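Protein Pcdhgc3 (Mus musculus, PDB 4ZI8) probably mediates calcium-dependent cell adhesion and specific neuronal connections, the chain here comprising the first three extracellular cadherin domains of the protein. Local coordinates at residues Leu82-Leu87 with Pro92-Thr97; Gly141-Leu146 with Ala171-Thr176; Leu146-Asp151 with Gln160-Ser165; Val203-Asp208 with Ala213-Leu218. All blocks are in the same frame, centred on the assembly; numbering follows the deposited sequence.

Contact 1 (Leu82-Leu87 with Pro92-Thr97). With CA (calcium ion), chain P; CA (calcium ion), chain O.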
loop_
_atom_site.group_PDB
_atom_site.type_symbol
_atom_site.label_atom_id
_atom_site.label_comp_id
_atom_site.label_asym_id
_atom_site.label_seq_id
_atom_site.Cartn_x
_atom_site.Cartn_y
_atom_site.Cartn_z
ATOM N N LEU B 82 -22.736 31.952 28.544
ATOM C CA LEU B 82 -21.332 31.737 28.880
ATOM C C LEU B 82 -20.969 30.351 28.388
ATOM O O LEU B 82 -21.221 29.364 29.088
ATOM C CB LEU B 82 -21.089 31.848 30.389
ATOM C CG LEU B 82 -21.212 33.266 30.961
ATOM C CD1 LEU B 82 -21.673 33.186 32.410
ATOM C CD2 LEU B 82 -19.860 33.923 30.872
ATOM N N ASP B 83 -20.438 30.280 27.169
ATOM C CA ASP B 83 -20.011 29.016 26.578
ATOM C C ASP B 83 -18.520 28.941 26.729
ATOM O O ASP B 83 -17.784 29.654 26.027
ATOM C CB ASP B 83 -20.425 28.943 25.107
ATOM C CG ASP B 83 -19.824 27.763 24.384
ATOM O OD1 ASP B 83 -19.462 26.739 25.014
ATOM O OD2 ASP B 83 -19.743 27.867 23.146
ATOM N N ARG B 84 -18.072 28.128 27.681
ATOM C CA ARG B 84 -16.653 27.991 27.950
ATOM C C ARG B 84 -15.899 27.621 26.658
ATOM O O ARG B 84 -14.772 28.059 26.472
ATOM C CB ARG B 84 -16.406 26.948 29.067
ATOM C CG ARG B 84 -14.989 26.951 29.691
ATOM C CD ARG B 84 -14.517 25.536 30.033
ATOM N NE ARG B 84 -14.450 24.723 28.825
ATOM C CZ ARG B 84 -13.472 24.797 27.931
ATOM N NH1 ARG B 84 -12.440 25.606 28.123
ATOM N NH2 ARG B 84 -13.523 24.060 26.847
ATOM N N GLU B 85 -16.508 26.848 25.753
ATOM C CA GLU B 85 -15.775 26.435 24.564
ATOM C C GLU B 85 -15.422 27.641 23.709
ATOM O O GLU B 85 -14.298 27.740 23.207
ATOM C CB GLU B 85 -16.569 25.391 23.739
ATOM C CG GLU B 85 -16.419 23.970 24.284
ATOM C CD GLU B 85 -17.120 23.785 25.629
ATOM O OE1 GLU B 85 -18.316 24.100 25.727
ATOM O OE2 GLU B 85 -16.497 23.314 26.598
ATOM N N GLU B 86 -16.371 28.551 23.543
ATOM C CA GLU B 86 -16.139 29.784 22.802
ATOM C C GLU B 86 -15.184 30.713 23.519
ATOM O O GLU B 86 -14.363 31.380 22.896
ATOM C CB GLU B 86 -17.442 30.534 22.575
ATOM C CG GLU B 86 -17.272 31.747 21.674
ATOM C CD GLU B 86 -18.531 32.586 21.622
ATOM O OE1 GLU B 86 -19.368 32.478 22.544
ATOM O OE2 GLU B 86 -18.694 33.346 20.660
ATOM N N LEU B 87 -15.315 30.776 24.832
ATOM C CA LEU B 87 -14.562 31.754 25.615
ATOM C C LEU B 87 -13.090 31.421 25.629
ATOM O O LEU B 87 -12.235 32.307 25.437
ATOM C CB LEU B 87 -15.091 31.803 27.043
ATOM C CG LEU B 87 -16.407 32.561 27.247
ATOM C CD1 LEU B 87 -17.013 32.290 28.619
ATOM C CD2 LEU B 87 -16.104 34.019 27.128
ATOM N N PRO B 92 -7.067 25.146 30.013
ATOM C CA PRO B 92 -7.553 24.329 31.127
ATOM C C PRO B 92 -8.351 25.124 32.151
ATOM O O PRO B 92 -9.095 24.526 32.931
ATOM C CB PRO B 92 -6.268 23.787 31.738
ATOM C CG PRO B 92 -5.266 24.846 31.445
ATOM C CD PRO B 92 -5.608 25.309 30.053
ATOM N N SER B 93 -8.204 26.443 32.165
ATOM C CA SER B 93 -9.019 27.278 33.042
ATOM C C SER B 93 -9.572 28.484 32.294
ATOM O O SER B 93 -8.912 29.028 31.404
ATOM C CB SER B 93 -8.218 27.740 34.263
ATOM O OG SER B 93 -7.354 28.815 33.942
ATOM N N CYS B 94 -10.773 28.900 32.686
ATOM C CA CYS B 94 -11.485 29.962 32.016
ATOM C C CYS B 94 -12.044 31.010 32.996
ATOM O O CYS B 94 -12.973 30.732 33.727
ATOM C CB CYS B 94 -12.628 29.377 31.222
ATOM S SG CYS B 94 -13.355 30.493 30.061
ATOM N N THR B 95 -11.510 32.210 32.958
ATOM C CA THR B 95 -11.945 33.268 33.886
ATOM C C THR B 95 -12.425 34.442 33.079
ATOM O O THR B 95 -11.716 34.900 32.178
ATOM C CB THR B 95 -10.813 33.725 34.790
ATOM O OG1 THR B 95 -10.322 32.606 35.519
ATOM C CG2 THR B 95 -11.298 34.801 35.781
ATOM N N VAL B 96 -13.634 34.908 33.353
ATOM C CA VAL B 96 -14.106 36.125 32.732
ATOM C C VAL B 96 -13.817 37.277 33.715
ATOM O O VAL B 96 -14.165 37.173 34.878
ATOM C CB VAL B 96 -15.605 36.067 32.441
ATOM C CG1 VAL B 96 -16.148 37.430 31.994
ATOM C CG2 VAL B 96 -15.917 35.000 31.383
ATOM N N THR B 97 -13.165 38.338 33.276
ATOM C CA THR B 97 -12.948 39.465 34.180
ATOM C C THR B 97 -13.879 40.598 33.797
ATOM O O THR B 97 -14.291 40.736 32.636
ATOM C CB THR B 97 -11.508 39.940 34.159
ATOM O OG1 THR B 97 -11.190 40.385 32.835
ATOM C CG2 THR B 97 -10.581 38.796 34.529
HETATM CA CA CA P . -20.346 25.010 26.101
HETATM CA CA CA O . -18.008 22.214 27.807
HETATM O O HOH W 1 -20.988 24.179 23.931
#

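Contact 2 (Gly141-Leu146 with Ala171-Thr176)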
loop_
_atom_site.group_PDB
_atom_site.type_symbol
_atom_site.label_atom_id
_atom_site.label_comp_id
_atom_site.label_asym_id
_atom_site.label_seq_id
_atom_site.Cartn_x
_atom_site.Cartn_y
_atom_site.Cartn_z
ATOM N N GLY B 141 0.107 -6.675 10.361
ATOM C CA GLY B 141 1.053 -5.869 11.108
ATOM C C GLY B 141 1.054 -4.480 10.521
ATOM O O GLY B 141 1.478 -3.504 11.150
ATOM N N THR B 142 0.555 -4.400 9.297
ATOM C CA THR B 142 0.410 -3.128 8.614
ATOM C C THR B 142 -0.613 -2.260 9.349
ATOM O O THR B 142 -1.641 -2.750 9.854
ATOM C CB THR B 142 0.009 -3.361 7.140
ATOM O OG1 THR B 142 1.011 -4.155 6.510
ATOM C CG2 THR B 142 -0.119 -2.065 6.379
ATOM N N ARG B 143 -0.326 -0.972 9.448
ATOM C CA ARG B 143 -1.223 -0.079 10.185
ATOM C C ARG B 143 -1.781 1.004 9.269
ATOM O O ARG B 143 -1.139 1.409 8.300
ATOM C CB ARG B 143 -0.486 0.514 11.389
ATOM C CG ARG B 143 0.037 -0.576 12.314
ATOM C CD ARG B 143 0.613 -0.046 13.600
ATOM N NE ARG B 143 1.863 0.660 13.381
ATOM C CZ ARG B 143 2.520 1.316 14.330
ATOM N NH1 ARG B 143 2.036 1.350 15.570
ATOM N NH2 ARG B 143 3.657 1.937 14.038
ATOM N N PHE B 144 -2.997 1.441 9.560
ATOM C CA PHE B 144 -3.707 2.404 8.745
ATOM C C PHE B 144 -4.242 3.472 9.661
ATOM O O PHE B 144 -5.075 3.185 10.497
ATOM C CB PHE B 144 -4.844 1.732 7.992
ATOM C CG PHE B 144 -4.404 0.540 7.202
ATOM C CD1 PHE B 144 -4.271 -0.697 7.809
ATOM C CD2 PHE B 144 -4.088 0.665 5.858
ATOM C CE1 PHE B 144 -3.833 -1.808 7.083
ATOM C CE2 PHE B 144 -3.660 -0.427 5.127
ATOM C CZ PHE B 144 -3.538 -1.670 5.741
ATOM N N PRO B 145 -3.748 4.698 9.533
ATOM C CA PRO B 145 -4.277 5.767 10.388
ATOM C C PRO B 145 -5.706 6.129 9.988
ATOM O O PRO B 145 -6.053 6.137 8.806
ATOM C CB PRO B 145 -3.325 6.933 10.140
ATOM C CG PRO B 145 -2.123 6.342 9.475
ATOM C CD PRO B 145 -2.613 5.137 8.709
ATOM N N LEU B 146 -6.532 6.396 10.985
ATOM C CA LEU B 146 -7.919 6.772 10.779
ATOM C C LEU B 146 -8.115 8.262 11.100
ATOM O O LEU B 146 -7.286 8.847 11.805
ATOM C CB LEU B 146 -8.815 5.913 11.654
ATOM C CG LEU B 146 -8.703 4.408 11.388
ATOM C CD1 LEU B 146 -9.578 3.626 12.350
ATOM C CD2 LEU B 146 -9.055 4.100 9.941
ATOM N N ALA B 171 -7.398 -5.089 14.470
ATOM C CA ALA B 171 -7.459 -4.573 15.841
ATOM C C ALA B 171 -7.314 -3.055 15.792
ATOM O O ALA B 171 -6.960 -2.497 14.749
ATOM C CB ALA B 171 -6.387 -5.198 16.724
ATOM N N LEU B 172 -7.615 -2.393 16.907
ATOM C CA LEU B 172 -7.491 -0.936 17.006
ATOM C C LEU B 172 -6.379 -0.563 17.961
ATOM O O LEU B 172 -6.268 -1.150 19.034
ATOM C CB LEU B 172 -8.796 -0.302 17.485
ATOM C CG LEU B 172 -8.925 1.200 17.174
ATOM C CD1 LEU B 172 -9.058 1.403 15.667
ATOM C CD2 LEU B 172 -10.113 1.849 17.899
ATOM N N ARG B 173 -5.545 0.402 17.587
ATOM C CA ARG B 173 -4.656 1.034 18.576
ATOM C C ARG B 173 -4.988 2.490 18.743
ATOM O O ARG B 173 -5.336 3.151 17.778
ATOM C CB ARG B 173 -3.203 0.901 18.178
ATOM C CG ARG B 173 -2.839 -0.510 18.069
ATOM C CD ARG B 173 -1.383 -0.691 17.954
ATOM N NE ARG B 173 -1.107 -2.119 17.966
ATOM C CZ ARG B 173 0.095 -2.632 17.748
ATOM N NH1 ARG B 173 1.114 -1.820 17.498
ATOM N NH2 ARG B 173 0.272 -3.942 17.787
ATOM N N VAL B 174 -4.890 2.996 19.962
ATOM C CA VAL B 174 -5.097 4.416 20.174
ATOM C C VAL B 174 -3.757 5.003 20.568
ATOM O O VAL B 174 -3.111 4.524 21.505
ATOM C CB VAL B 174 -6.161 4.686 21.240
ATOM C CG1 VAL B 174 -6.334 6.187 21.465
ATOM C CG2 VAL B 174 -7.480 4.073 20.814
ATOM N N GLN B 175 -3.304 5.998 19.820
ATOM C CA GLN B 175 -2.004 6.599 20.075
ATOM C C GLN B 175 -2.206 7.992 20.646
ATOM O O GLN B 175 -3.179 8.669 20.323
ATOM C CB GLN B 175 -1.166 6.661 18.796
ATOM C CG GLN B 175 -1.024 5.328 18.066
ATOM C CD GLN B 175 -0.164 4.342 18.832
ATOM O OE1 GLN B 175 0.436 4.687 19.855
ATOM N NE2 GLN B 175 -0.099 3.110 18.341
ATOM N N THR B 176 -1.319 8.408 21.534
ATOM C CA THR B 176 -1.409 9.762 22.034
ATOM C C THR B 176 -0.209 10.534 21.501
ATOM O O THR B 176 0.935 10.111 21.681
ATOM C CB THR B 176 -1.480 9.812 23.570
ATOM O OG1 THR B 176 -2.673 9.149 24.009
ATOM C CG2 THR B 176 -1.567 11.249 24.043
#

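Contact 3 (Leu146-Asp151 with Gln160-Ser165). With CA (calcium ion), chain N.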
loop_
_atom_site.group_PDB
_atom_site.type_symbol
_atom_site.label_atom_id
_atom_site.label_comp_id
_atom_site.label_asym_id
_atom_site.label_seq_id
_atom_site.Cartn_x
_atom_site.Cartn_y
_atom_site.Cartn_z
ATOM N N LEU B 146 -6.532 6.396 10.985
ATOM C CA LEU B 146 -7.919 6.772 10.779
ATOM C C LEU B 146 -8.115 8.262 11.100
ATOM O O LEU B 146 -7.286 8.847 11.805
ATOM C CB LEU B 146 -8.815 5.913 11.654
ATOM C CG LEU B 146 -8.703 4.408 11.388
ATOM C CD1 LEU B 146 -9.578 3.626 12.350
ATOM C CD2 LEU B 146 -9.055 4.100 9.941
ATOM N N GLU B 147 -9.189 8.869 10.585
ATOM C CA GLU B 147 -9.497 10.271 10.884
ATOM C C GLU B 147 -9.582 10.471 12.391
ATOM O O GLU B 147 -10.116 9.610 13.090
ATOM C CB GLU B 147 -10.821 10.698 10.245
ATOM C CG GLU B 147 -10.944 10.404 8.778
ATOM C CD GLU B 147 -10.604 11.594 7.914
ATOM O OE1 GLU B 147 -10.178 12.642 8.469
ATOM O OE2 GLU B 147 -10.777 11.478 6.681
ATOM N N SER B 148 -9.058 11.591 12.881
ATOM C CA SER B 148 -9.137 11.932 14.302
ATOM C C SER B 148 -10.465 12.585 14.647
ATOM O O SER B 148 -11.009 13.344 13.853
ATOM C CB SER B 148 -8.032 12.906 14.696
ATOM O OG SER B 148 -6.750 12.357 14.500
ATOM N N ALA B 149 -10.965 12.323 15.841
ATOM C CA ALA B 149 -12.089 13.082 16.357
ATOM C C ALA B 149 -11.559 14.192 17.238
ATOM O O ALA B 149 -10.451 14.089 17.770
ATOM C CB ALA B 149 -13.011 12.202 17.142
ATOM N N HIS B 150 -12.358 15.238 17.395
ATOM C CA HIS B 150 -12.047 16.313 18.327
ATOM C C HIS B 150 -13.227 16.499 19.284
ATOM O O HIS B 150 -14.368 16.355 18.881
ATOM C CB HIS B 150 -11.756 17.609 17.578
ATOM C CG HIS B 150 -11.472 18.769 18.479
ATOM N ND1 HIS B 150 -10.446 18.761 19.402
ATOM C CD2 HIS B 150 -12.093 19.969 18.612
ATOM C CE1 HIS B 150 -10.445 19.907 20.063
ATOM N NE2 HIS B 150 -11.427 20.659 19.597
ATOM N N ASP B 151 -12.946 16.804 20.541
ATOM C CA ASP B 151 -13.980 17.125 21.530
ATOM C C ASP B 151 -13.561 18.447 22.160
ATOM O O ASP B 151 -12.472 18.532 22.725
ATOM C CB ASP B 151 -14.087 16.019 22.581
ATOM C CG ASP B 151 -15.308 16.144 23.489
ATOM O OD1 ASP B 151 -15.595 17.241 24.027
ATOM O OD2 ASP B 151 -15.984 15.105 23.671
ATOM N N GLN B 160 -11.194 10.839 25.114
ATOM C CA GLN B 160 -10.416 9.906 25.918
ATOM C C GLN B 160 -9.984 8.638 25.158
ATOM O O GLN B 160 -8.878 8.120 25.371
ATOM C CB GLN B 160 -11.205 9.488 27.158
ATOM C CG GLN B 160 -11.469 10.672 28.117
ATOM C CD GLN B 160 -10.223 11.465 28.477
ATOM O OE1 GLN B 160 -9.179 10.895 28.808
ATOM N NE2 GLN B 160 -10.328 12.798 28.414
ATOM N N THR B 161 -10.857 8.104 24.315
ATOM C CA THR B 161 -10.481 6.861 23.668
ATOM C C THR B 161 -11.303 6.600 22.427
ATOM O O THR B 161 -12.183 7.400 22.086
ATOM C CB THR B 161 -10.594 5.674 24.640
ATOM O OG1 THR B 161 -9.835 4.576 24.109
ATOM C CG2 THR B 161 -12.039 5.253 24.854
ATOM N N TYR B 162 -10.961 5.511 21.732
ATOM C CA TYR B 162 -11.664 5.078 20.531
ATOM C C TYR B 162 -11.976 3.610 20.663
ATOM O O TYR B 162 -11.229 2.879 21.326
ATOM C CB TYR B 162 -10.819 5.275 19.272
ATOM C CG TYR B 162 -10.500 6.696 18.831
ATOM C CD1 TYR B 162 -9.337 7.322 19.259
ATOM C CD2 TYR B 162 -11.319 7.367 17.920
ATOM C CE1 TYR B 162 -9.007 8.606 18.836
ATOM C CE2 TYR B 162 -10.989 8.647 17.471
ATOM C CZ TYR B 162 -9.829 9.260 17.942
ATOM O OH TYR B 162 -9.476 10.520 17.525
ATOM N N GLU B 163 -13.072 3.175 20.051
ATOM C CA GLU B 163 -13.398 1.768 19.997
ATOM C C GLU B 163 -13.713 1.425 18.560
ATOM O O GLU B 163 -14.136 2.290 17.781
ATOM C CB GLU B 163 -14.575 1.423 20.898
ATOM C CG GLU B 163 -14.274 1.691 22.337
ATOM C CD GLU B 163 -15.385 1.277 23.262
ATOM O OE1 GLU B 163 -16.532 1.115 22.789
ATOM O OE2 GLU B 163 -15.106 1.098 24.465
ATOM N N LEU B 164 -13.503 0.159 18.220
ATOM C CA LEU B 164 -13.720 -0.319 16.868
ATOM C C LEU B 164 -14.736 -1.449 16.889
ATOM O O LEU B 164 -14.718 -2.302 17.771
ATOM C CB LEU B 164 -12.404 -0.774 16.243
ATOM C CG LEU B 164 -12.466 -1.203 14.779
ATOM C CD1 LEU B 164 -12.747 0.002 13.862
ATOM C CD2 LEU B 164 -11.169 -1.952 14.395
ATOM N N SER B 165 -15.652 -1.433 15.929
ATOM C CA SER B 165 -16.619 -2.502 15.806
ATOM C C SER B 165 -15.954 -3.884 15.692
ATOM O O SER B 165 -14.869 -4.043 15.128
ATOM C CB SER B 165 -17.496 -2.255 14.579
ATOM O OG SER B 165 -16.659 -2.068 13.455
HETATM CA CA CA N . -17.139 16.094 25.562
#

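Contact 4 (Val203-Asp208 with Ala213-Leu218). With CA (calcium ion), chain N.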
loop_
_atom_site.group_PDB
_atom_site.type_symbol
_atom_site.label_atom_id
_atom_site.label_comp_id
_atom_site.label_asym_id
_atom_site.label_seq_id
_atom_site.Cartn_x
_atom_site.Cartn_y
_atom_site.Cartn_z
ATOM N N VAL B 203 -16.936 0.419 12.006
ATOM C CA VAL B 203 -17.341 1.643 12.644
ATOM C C VAL B 203 -16.331 1.994 13.735
ATOM O O VAL B 203 -16.090 1.217 14.602
ATOM C CB VAL B 203 -18.744 1.615 13.271
ATOM C CG1 VAL B 203 -19.077 2.953 13.879
ATOM C CG2 VAL B 203 -19.786 1.275 12.242
ATOM N N LEU B 204 -15.742 3.169 13.626
ATOM C CA LEU B 204 -14.874 3.737 14.643
ATOM C C LEU B 204 -15.705 4.668 15.530
ATOM O O LEU B 204 -16.376 5.582 15.030
ATOM C CB LEU B 204 -13.723 4.525 14.017
ATOM C CG LEU B 204 -12.718 5.236 14.935
ATOM C CD1 LEU B 204 -11.892 4.230 15.662
ATOM C CD2 LEU B 204 -11.839 6.238 14.161
ATOM N N THR B 205 -15.656 4.418 16.827
ATOM C CA THR B 205 -16.358 5.244 17.812
ATOM C C THR B 205 -15.365 6.069 18.623
ATOM O O THR B 205 -14.429 5.518 19.184
ATOM C CB THR B 205 -17.187 4.384 18.739
ATOM O OG1 THR B 205 -18.204 3.746 17.973
ATOM C CG2 THR B 205 -17.843 5.232 19.830
ATOM N N ALA B 206 -15.540 7.387 18.648
ATOM C CA ALA B 206 -14.737 8.222 19.538
ATOM C C ALA B 206 -15.539 8.525 20.800
ATOM O O ALA B 206 -16.730 8.826 20.697
ATOM C CB ALA B 206 -14.346 9.487 18.858
ATOM N N LEU B 207 -14.905 8.401 21.970
ATOM C CA LEU B 207 -15.583 8.624 23.258
ATOM C C LEU B 207 -14.845 9.634 24.135
ATOM O O LEU B 207 -13.613 9.619 24.226
ATOM C CB LEU B 207 -15.706 7.325 24.039
ATOM C CG LEU B 207 -16.464 6.199 23.342
ATOM C CD1 LEU B 207 -15.586 4.934 23.320
ATOM C CD2 LEU B 207 -17.777 5.916 24.041
ATOM N N ASP B 208 -15.600 10.485 24.814
ATOM C CA ASP B 208 -14.973 11.354 25.785
ATOM C C ASP B 208 -15.020 10.624 27.128
ATOM O O ASP B 208 -15.420 9.463 27.186
ATOM C CB ASP B 208 -15.628 12.757 25.813
ATOM C CG ASP B 208 -17.066 12.775 26.339
ATOM O OD1 ASP B 208 -17.520 11.877 27.073
ATOM O OD2 ASP B 208 -17.755 13.766 26.024
ATOM N N ALA B 213 -20.216 8.561 28.881
ATOM C CA ALA B 213 -19.310 8.972 27.840
ATOM C C ALA B 213 -20.145 9.432 26.653
ATOM O O ALA B 213 -21.102 8.749 26.274
ATOM C CB ALA B 213 -18.398 7.816 27.444
ATOM N N ARG B 214 -19.792 10.558 26.054
ATOM C CA ARG B 214 -20.443 10.978 24.835
ATOM C C ARG B 214 -19.602 10.470 23.695
ATOM O O ARG B 214 -18.416 10.255 23.859
ATOM C CB ARG B 214 -20.588 12.496 24.773
ATOM C CG ARG B 214 -21.362 13.026 25.993
ATOM C CD ARG B 214 -21.572 14.543 25.971
ATOM N NE ARG B 214 -22.434 14.864 24.856
ATOM C CZ ARG B 214 -23.331 15.836 24.849
ATOM N NH1 ARG B 214 -24.043 16.004 23.747
ATOM N NH2 ARG B 214 -23.503 16.634 25.912
ATOM N N SER B 215 -20.202 10.303 22.538
ATOM C CA SER B 215 -19.480 9.651 21.457
ATOM C C SER B 215 -19.832 10.191 20.083
ATOM O O SER B 215 -20.820 10.894 19.899
ATOM C CB SER B 215 -19.739 8.149 21.511
ATOM O OG SER B 215 -21.122 7.845 21.348
ATOM N N ALA B 216 -18.983 9.868 19.109
ATOM C CA ALA B 216 -19.252 10.092 17.702
ATOM C C ALA B 216 -18.832 8.810 16.978
ATOM O O ALA B 216 -17.990 8.066 17.481
ATOM C CB ALA B 216 -18.470 11.296 17.167
ATOM N N THR B 217 -19.392 8.589 15.796
ATOM C CA THR B 217 -19.020 7.441 14.981
ATOM C C THR B 217 -18.511 7.845 13.612
ATOM O O THR B 217 -18.926 8.869 13.030
ATOM C CB THR B 217 -20.194 6.494 14.800
ATOM O OG1 THR B 217 -21.332 7.243 14.369
ATOM C CG2 THR B 217 -20.522 5.818 16.107
ATOM N N LEU B 218 -17.642 6.999 13.062
ATOM C CA LEU B 218 -17.147 7.208 11.732
ATOM C C LEU B 218 -17.248 5.882 10.957
ATOM O O LEU B 218 -16.552 4.939 11.283
ATOM C CB LEU B 218 -15.711 7.714 11.780
ATOM C CG LEU B 218 -15.027 8.004 10.446
ATOM C CD1 LEU B 218 -15.638 9.174 9.729
ATOM C CD2 LEU B 218 -13.555 8.233 10.653
HETATM CA CA CA N . -17.139 16.094 25.562
#

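Contact 1 (Leu82-Leu87 with Pro92-Thr97)
Arg84 and Leu87 pack against Cys94, joining the Asp-Arg-Glu calcium motif of the first cadherin domain to the far end of the CX5C disulfide loop closed by Cys88 and Cys94. The Arg84 chain leaves CB with CG anti to the backbone N (chi1 -166°), which lays CG 3.7 Å from Cys94 CB and close to SG as well. Bends at chi2 and chi3 then fold the rest back. NE makes a weak bond to Glu85 OE2, NH2 reaches the same oxygen at 3.1 Å in a salt bridge, and the guanidinium finds its strongest partner in Gly89, inside the disulfide loop. Cut back to an alanine, this position would probably cost Glu85 OE2 its salt bridge and open a gap beside Cys94, leaving the disulfide loop less firmly held to the helix. One turn on, Leu87 CB touches Cys94 SG at 3.7 Å. Leu87 CD1 and Leu82 CD2 both meet Val96 CG2 on strand 95-102, and the buried Leu82 also packs on Phe67. On the metal side Asp83 is the N-cap of helix 84-88: OD1 accepts from Glu85 N, met from above the carboxylate plane, while holding one calcium. Glu85 joins two calcium ions of the linker: OE1 bridges both, 2.3 Å from the first and 2.8 Å from the second, and OE2 lies 2.2 Å from the second.

Contact 2 (Gly141-Leu146 with Ala171-Thr176)
Arg143 meets Arg173 and Gln175 over the gap between two outer strands of a three-stranded antiparallel sheet in the second cadherin domain. Strand 182-188 runs between them, so the backbones stay well apart, with Arg143 CA 9.1 Å from Arg173 CA, and long side chains make the contact. In the polar part Arg143 NH1 lies 3.8 Å from Arg173 NH1, the guanidinium planes turned 74° apart and the chains crossing at about a right angle. The same NH1 comes within 3.9 Å of Gln175 NE2, the amide plane nearly perpendicular to the Arg143 guanidinium. A bend at chi3 (-70°) carries the Arg143 group across, whereas Arg173 reaches out with its chain extended from CG to NE. What gathers two of these donors is Glu185 on the central strand: its OE2 takes a salt bridge from Arg143 NH1 and a hydrogen bond from Gln175 NE2. The apolar part lies on the other face of the sheet, where Leu146 CD1 touches Leu172 CD1 at 4.0 Å. Both leucines face the domain interior, Leu146 packing on Leu186 and Leu172 on Tyr162. The chemistry implies a surface cluster in which one carboxylate probably offsets part of the positive charge, leaving the close Arg143-Arg173 pair mildly unfavourable.

Contact 3 (Leu146-Asp151 with Gln160-Ser165)
Tyr162 reaches Ala149 because its ring swings anti to the carbonyl carbon (chi1 -67°), with the ring plane turned square to the CA, CB, CG plane (chi2 92°), sending the hydroxyl from strand 159-164 through the domain interior to the loop of residues 146-151. There OH accepts from Ala149 N at 2.9 Å in a nearly straight bond (166° at the hydrogen), the nitrogen approaching at the edge of the ring and in its plane. The hydroxyl also bonds to Lys182 O, so the single buried oxygen is gripped twice and ties the loop to strand 182-188. Around it the fit is close: Ser148 CA lies 3.5 Å from Tyr162 OH, and Ala149 CB sits 4.1 Å from Tyr162 CE2. A phenylalanine in place of the tyrosine would probably leave both Ala149 N and Lys182 O without this mate inside the domain, freeing the loop to shift. Val174 touches Tyr162 as well, and Ala206 packs on both the tyrosine and Ala149. Two residues beyond the bonded amide, Asp151 grips calcium with both oxygens, OD1 at 2.5 Å and OD2 at 2.4 Å. Asp153 binds the same ion; the loop between strands 143-145 and 159-164 thus carries the Asp-X-Asp calcium motif found where successive cadherin domains join.

Contact 4 (Val203-Asp208 with Ala213-Leu218)
Leu204 and Leu218 form a hydrogen-bonded antiparallel pair, as do Ala206 and Ala216, in the hairpin of strands 199-208 and 215-225. Leu218 N bonds to Leu204 O at 2.7 Å and Leu204 N to Leu218 O. These four residues share the inward face, the more closely packed one; Leu204 and Leu218 both press on Phe125. The outward face, with Thr205, Leu207, Ser215 and Thr217, is looser and more open to solvent. Thr205 and Thr217 stand side by side there, OG1 of the former 3.6 Å from CG2 of the latter, and Leu207 CD2 spans Ser215 CB and Ala213 CB. At the turn end the hairpin tightens again. Asp208 N bonds to Arg214 O, and Arg214 N returns a straight bond of 2.8 Å to Asp208 OD1, from 52° above the carboxylate plane. With CG lodged between the backbone N and the carbonyl carbon (chi1 67°), the carboxylate meets that amide; OD1 also takes Gly210 N, leaving OD2 to bind calcium at 2.5 Å. The Arg214 guanidinium turns instead to Asn122 and Asn119 O in the linker. In the sheet, strand 199-208 has strand 159-164 on its other side, and strand 215-225 has strand 130-135 running parallel beyond it.

In the fold
The calcium ions between the first and second domains tie contact 1 to contacts 3 and 4. Contact 1 lies about 25 Å from each of these, centre to centre, but its nearest atoms come within about 7 Å of contact 3 and 9 Å of contact 4. Asp153 spans the gap, sharing one ion with Glu85 and another with Asp151 and Asp208. Contacts 3 and 4, centres about 6 Å apart, are joined by neighbouring strands of one sheet, with a probable hydrogen bond of 2.8 Å between Glu163 O and Thr205 N. Contact 2, away from the metal sites, shares Leu146 with contact 3 and reaches contact 4 where Leu172 CD2 packs 3.7 Å from Leu204 CD1. Contacts 1 and 2 also touch the second subunit.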